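Local coordinates for protein trans-4-hydroxy-L-proline dehydratase (Clostridioides difficile 70-100-2010, PDB 6VXC) that uses a glycyl radical to catalyse the dehydration of trans-4-hydroxy-L-proline to (S)-1-pyrroline-5-carboxylate in the anaerobic degradation of hydroxyproline, at residues N759-N764 and D799-R804; E768-P773 and D788-L793. All coordinates share one frame; numbering follows the deposited sequence.

Contact 1. Residues N759-N764 and D799-R804; sequences NVFDKN and DEIIGR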
# COMPACT_ATOMS: atom_id res chain seq x y z
N ASN A 759 4.35 -9.36 -15.55
CA ASN A 759 3.45 -10.47 -15.83
C ASN A 759 4.08 -11.38 -16.88
O ASN A 759 4.70 -10.90 -17.83
CB ASN A 759 2.08 -9.98 -16.32
CG ASN A 759 1.07 -9.82 -15.20
OD1 ASN A 759 0.90 -10.71 -14.37
ND2 ASN A 759 0.38 -8.69 -15.19
N VAL A 760 3.93 -12.69 -16.69
CA VAL A 760 4.32 -13.67 -17.69
C VAL A 760 3.23 -14.73 -17.75
O VAL A 760 3.29 -15.73 -17.02
CB VAL A 760 5.68 -14.31 -17.36
CG1 VAL A 760 6.13 -15.30 -18.47
CG2 VAL A 760 6.72 -13.25 -17.11
N PHE A 761 2.23 -14.54 -18.59
CA PHE A 761 1.12 -15.48 -18.62
C PHE A 761 0.76 -15.82 -20.05
O PHE A 761 1.08 -15.09 -20.99
CB PHE A 761 -0.12 -14.94 -17.86
CG PHE A 761 -0.64 -13.60 -18.36
CD1 PHE A 761 -1.33 -13.50 -19.56
CD2 PHE A 761 -0.50 -12.46 -17.58
CE1 PHE A 761 -1.84 -12.27 -20.00
CE2 PHE A 761 -1.00 -11.22 -18.01
CZ PHE A 761 -1.67 -11.13 -19.22
N ASP A 762 0.11 -16.96 -20.20
CA ASP A 762 -0.48 -17.35 -21.47
C ASP A 762 -1.86 -16.74 -21.57
O ASP A 762 -2.74 -17.05 -20.76
CB ASP A 762 -0.57 -18.87 -21.57
CG ASP A 762 0.42 -19.45 -22.53
OD1 ASP A 762 1.55 -19.77 -22.09
OD2 ASP A 762 0.07 -19.58 -23.72
N LYS A 763 -2.05 -15.87 -22.56
CA LYS A 763 -3.34 -15.21 -22.74
C LYS A 763 -4.50 -16.21 -22.74
O LYS A 763 -5.54 -15.96 -22.12
CB LYS A 763 -3.33 -14.39 -24.03
CG LYS A 763 -4.63 -13.69 -24.37
CD LYS A 763 -4.45 -12.81 -25.61
CE LYS A 763 -5.79 -12.44 -26.27
NZ LYS A 763 -6.60 -11.39 -25.61
N ASN A 764 -4.32 -17.35 -23.39
CA ASN A 764 -5.43 -18.29 -23.52
C ASN A 764 -5.84 -18.86 -22.18
O ASN A 764 -7.02 -19.14 -21.96
CB ASN A 764 -5.07 -19.42 -24.49
CG ASN A 764 -4.75 -18.91 -25.87
OD1 ASN A 764 -5.39 -17.98 -26.36
ND2 ASN A 764 -3.77 -19.52 -26.52
N ASP A 799 -9.89 -7.72 -18.04
CA ASP A 799 -9.66 -7.32 -19.42
C ASP A 799 -8.57 -6.25 -19.54
O ASP A 799 -7.90 -6.17 -20.57
CB ASP A 799 -10.96 -6.82 -20.05
CG ASP A 799 -11.96 -7.95 -20.32
OD1 ASP A 799 -11.56 -9.13 -20.22
OD2 ASP A 799 -13.12 -7.66 -20.65
N GLU A 800 -8.41 -5.40 -18.52
CA GLU A 800 -7.31 -4.44 -18.55
C GLU A 800 -5.98 -5.18 -18.58
O GLU A 800 -5.13 -4.93 -19.44
CB GLU A 800 -7.42 -3.50 -17.34
CG GLU A 800 -6.46 -2.30 -17.33
CD GLU A 800 -5.06 -2.63 -16.77
OE1 GLU A 800 -4.07 -2.59 -17.52
OE2 GLU A 800 -4.96 -2.93 -15.56
N ILE A 801 -5.82 -6.16 -17.70
CA ILE A 801 -4.57 -6.93 -17.61
C ILE A 801 -4.30 -7.68 -18.91
O ILE A 801 -3.17 -7.69 -19.41
CB ILE A 801 -4.63 -7.89 -16.41
CG1 ILE A 801 -4.63 -7.08 -15.10
CG2 ILE A 801 -3.49 -8.95 -16.48
CD1 ILE A 801 -5.05 -7.86 -13.90
N ILE A 802 -5.33 -8.31 -19.47
CA ILE A 802 -5.18 -9.06 -20.72
C ILE A 802 -4.78 -8.14 -21.87
O ILE A 802 -4.11 -8.58 -22.81
CB ILE A 802 -6.49 -9.80 -21.05
CG1 ILE A 802 -6.77 -10.89 -20.01
CG2 ILE A 802 -6.42 -10.37 -22.45
CD1 ILE A 802 -8.18 -11.48 -20.06
N GLY A 803 -5.23 -6.89 -21.85
CA GLY A 803 -4.92 -5.94 -22.89
C GLY A 803 -3.55 -5.31 -22.80
O GLY A 803 -3.14 -4.63 -23.74
N ARG A 804 -2.81 -5.56 -21.72
CA ARG A 804 -1.47 -5.00 -21.61
C ARG A 804 -0.57 -5.60 -22.70
O ARG A 804 -0.78 -6.72 -23.15
CB ARG A 804 -0.89 -5.23 -20.21
CG ARG A 804 -1.65 -4.54 -19.09
CD ARG A 804 -1.09 -4.88 -17.72
NE ARG A 804 -1.91 -4.37 -16.62
CZ ARG A 804 -1.66 -4.60 -15.33
NH1 ARG A 804 -0.61 -5.33 -14.97
NH2 ARG A 804 -2.46 -4.11 -14.40
O HOH W 1 1.53 -6.45 -16.55
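Ile-801 CG2 lies 3.7 Å from CE2 of Phe-761, an apolar contact in which the two side chains meet at a slant. The chi1 of Phe-761 (57°) sets CG between the backbone N and the carbonyl carbon, which brings the ring here. Ile-801 O lies at the ring edge, in plane, 3.8 Å from Phe-761 CZ. Next, Ile-802 CG2 is in close van der Waals contact with Lys-763 NZ at 3.3 Å, with no hydrogen bond. The lysine chain crosses the isoleucine nearly at right angles, extended until it bends at chi4 (76°). In the C-terminal glycyl radical domain, this packing sets the last helix, 795-803, against the turn by which strand 755-759 passes into helix 763-771. At the C-terminal side of helix 795-803, Arg-804 uses NE and NH2 side-on against the carboxylate of Glu-800, NE 2.9 Å from OE1 in a nearly straight bond (170°); Glu-800 is also met by Lys-696 and His-668. Ile-801 CG1 lies 3.7 Å above one guanidinium face, offset toward the rim. Arg-804 NH1 donates to a water at 2.9 Å, as does Asn-759 ND2; Arg-804 NH2 also bonds Val-783 O, and Asn-759 OD1 Arg-782 N.

Contact 2. Residues E768-P773 and D788-L793; sequences EAQKNP and DHFNNL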
# COMPACT_ATOMS: atom_id res chain seq x y z
N GLU A 768 -9.59 -18.68 -20.78
CA GLU A 768 -10.27 -19.86 -20.26
C GLU A 768 -10.74 -19.63 -18.83
O GLU A 768 -11.85 -20.05 -18.46
CB GLU A 768 -9.36 -21.08 -20.32
CG GLU A 768 -9.53 -21.93 -21.56
CD GLU A 768 -10.98 -22.37 -21.75
OE1 GLU A 768 -11.54 -22.12 -22.84
OE2 GLU A 768 -11.57 -22.93 -20.80
N ALA A 769 -9.92 -18.97 -18.02
CA ALA A 769 -10.31 -18.72 -16.64
C ALA A 769 -11.55 -17.84 -16.56
O ALA A 769 -12.33 -17.97 -15.61
CB ALA A 769 -9.16 -18.09 -15.86
N GLN A 770 -11.74 -16.93 -17.52
CA GLN A 770 -12.96 -16.13 -17.55
C GLN A 770 -14.19 -16.99 -17.86
O GLN A 770 -15.27 -16.73 -17.33
CB GLN A 770 -12.85 -15.00 -18.57
CG GLN A 770 -11.85 -13.94 -18.23
CD GLN A 770 -11.83 -12.82 -19.26
OE1 GLN A 770 -11.81 -13.08 -20.46
NE2 GLN A 770 -11.84 -11.58 -18.79
N LYS A 771 -14.04 -17.99 -18.73
CA LYS A 771 -15.17 -18.84 -19.08
C LYS A 771 -15.50 -19.84 -17.99
O LYS A 771 -16.67 -20.16 -17.79
CB LYS A 771 -14.94 -19.62 -20.37
CG LYS A 771 -14.85 -18.82 -21.65
CD LYS A 771 -14.21 -19.70 -22.71
CE LYS A 771 -15.07 -20.96 -22.96
NZ LYS A 771 -14.34 -22.11 -23.59
N ASN A 772 -14.48 -20.35 -17.30
CA ASN A 772 -14.65 -21.41 -16.30
C ASN A 772 -13.81 -21.09 -15.09
O ASN A 772 -12.78 -21.72 -14.84
CB ASN A 772 -14.27 -22.77 -16.89
CG ASN A 772 -15.23 -23.25 -17.98
OD1 ASN A 772 -14.84 -23.39 -19.15
ND2 ASN A 772 -16.47 -23.53 -17.60
N PRO A 773 -14.23 -20.11 -14.29
CA PRO A 773 -13.41 -19.69 -13.15
C PRO A 773 -13.10 -20.81 -12.17
O PRO A 773 -12.03 -20.82 -11.57
CB PRO A 773 -14.25 -18.59 -12.49
CG PRO A 773 -15.24 -18.19 -13.53
CD PRO A 773 -15.49 -19.36 -14.38
N ASP A 788 -2.62 -10.92 -7.14
CA ASP A 788 -3.92 -11.35 -6.63
C ASP A 788 -4.44 -12.49 -7.49
O ASP A 788 -4.00 -12.68 -8.62
CB ASP A 788 -4.92 -10.18 -6.62
CG ASP A 788 -5.99 -10.32 -5.54
OD1 ASP A 788 -6.22 -11.45 -5.05
OD2 ASP A 788 -6.60 -9.28 -5.17
N HIS A 789 -5.39 -13.24 -6.95
CA HIS A 789 -6.07 -14.24 -7.75
C HIS A 789 -6.87 -13.57 -8.86
O HIS A 789 -7.58 -12.58 -8.63
CB HIS A 789 -7.00 -15.09 -6.88
CG HIS A 789 -6.27 -16.09 -6.04
ND1 HIS A 789 -5.82 -15.81 -4.77
CD2 HIS A 789 -5.89 -17.36 -6.31
CE1 HIS A 789 -5.20 -16.87 -4.29
NE2 HIS A 789 -5.23 -17.82 -5.19
N PHE A 790 -6.70 -14.08 -10.08
CA PHE A 790 -7.44 -13.60 -11.24
C PHE A 790 -8.95 -13.59 -10.99
O PHE A 790 -9.64 -12.64 -11.38
CB PHE A 790 -7.06 -14.47 -12.46
CG PHE A 790 -7.67 -14.02 -13.76
CD1 PHE A 790 -7.20 -12.91 -14.42
CD2 PHE A 790 -8.67 -14.78 -14.36
CE1 PHE A 790 -7.75 -12.51 -15.63
CE2 PHE A 790 -9.22 -14.40 -15.58
CZ PHE A 790 -8.77 -13.27 -16.21
N ASN A 791 -9.46 -14.60 -10.30
CA ASN A 791 -10.88 -14.71 -9.99
C ASN A 791 -11.37 -13.65 -8.99
O ASN A 791 -12.58 -13.51 -8.82
CB ASN A 791 -11.22 -16.10 -9.42
CG ASN A 791 -11.21 -17.19 -10.48
OD1 ASN A 791 -11.19 -16.93 -11.68
ND2 ASN A 791 -11.28 -18.45 -10.02
N ASN A 792 -10.47 -12.94 -8.30
CA ASN A 792 -10.86 -11.85 -7.41
C ASN A 792 -11.05 -10.53 -8.16
O ASN A 792 -11.39 -9.53 -7.53
CB ASN A 792 -9.83 -11.63 -6.30
CG ASN A 792 -9.94 -12.67 -5.20
OD1 ASN A 792 -10.97 -13.29 -5.03
ND2 ASN A 792 -8.86 -12.85 -4.45
N LEU A 793 -10.81 -10.50 -9.46
CA LEU A 793 -10.83 -9.27 -10.22
C LEU A 793 -12.14 -9.14 -11.00
O LEU A 793 -12.70 -10.13 -11.48
CB LEU A 793 -9.64 -9.22 -11.16
CG LEU A 793 -8.29 -9.68 -10.56
CD1 LEU A 793 -7.24 -9.68 -11.63
CD2 LEU A 793 -7.85 -8.80 -9.38
O HOH W 2 -12.52 -15.48 -13.42
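The C-terminal end of helix 763-771 meets the short 3-10 turn that follows strand 787-789, the second strand of the two-stranded antiparallel hairpin 780-782/787-789. The loop of this hairpin includes Gly-785, which carries the radical in the activated enzyme; the radical itself is absent here. The apolar half of the contact is made by Phe-790, whose chi1 of -176° puts CG anti to the backbone N and directs the ring at the helix. Ala-769 CB approaches the ring obliquely, 3.7 Å from CD2, while Gln-770 CG comes in at the edge, near the ring plane, 3.7 Å from CZ. Beyond CG the glutamine chain runs on extended, and NE2 bonds to Asp-799 and Gln-798. The polar half belongs to Asn-791, which uses both ends of its amide. OD1 accepts from a water 2.6 Å away that also donates weakly to Ala-769 O, and the same OD1 lies 3.6 Å from Pro-773 CB. At the other end ND2 donates to Pro-773 O over 2.9 Å, with an N-H...O angle of 158°; the oxygen lies in the amide plane of Asn-791, but ND2 stands above the plane of the proline carbonyl, 46° out of it.

How the contacts relate
Contact 1 and contact 2 have centres about 12 Å apart and share helix 763-771: contact 1 uses its start and the turn before it, contact 2 its end. Along the chain the order is 759-764, 768-773, 788-793, 799-804, so contact 2 falls between the two segments of contact 1. The two also touch directly, through packing of Ile-801 CD1 on Leu-793 CD1 (3.6 Å) and of Ile-802 CD1 on Phe-790 CZ (4.3 Å). All four segments belong to the C-terminal glycyl radical domain, and together they tie the helices 763-771 and 795-803 to the hairpin whose loop includes Gly-785.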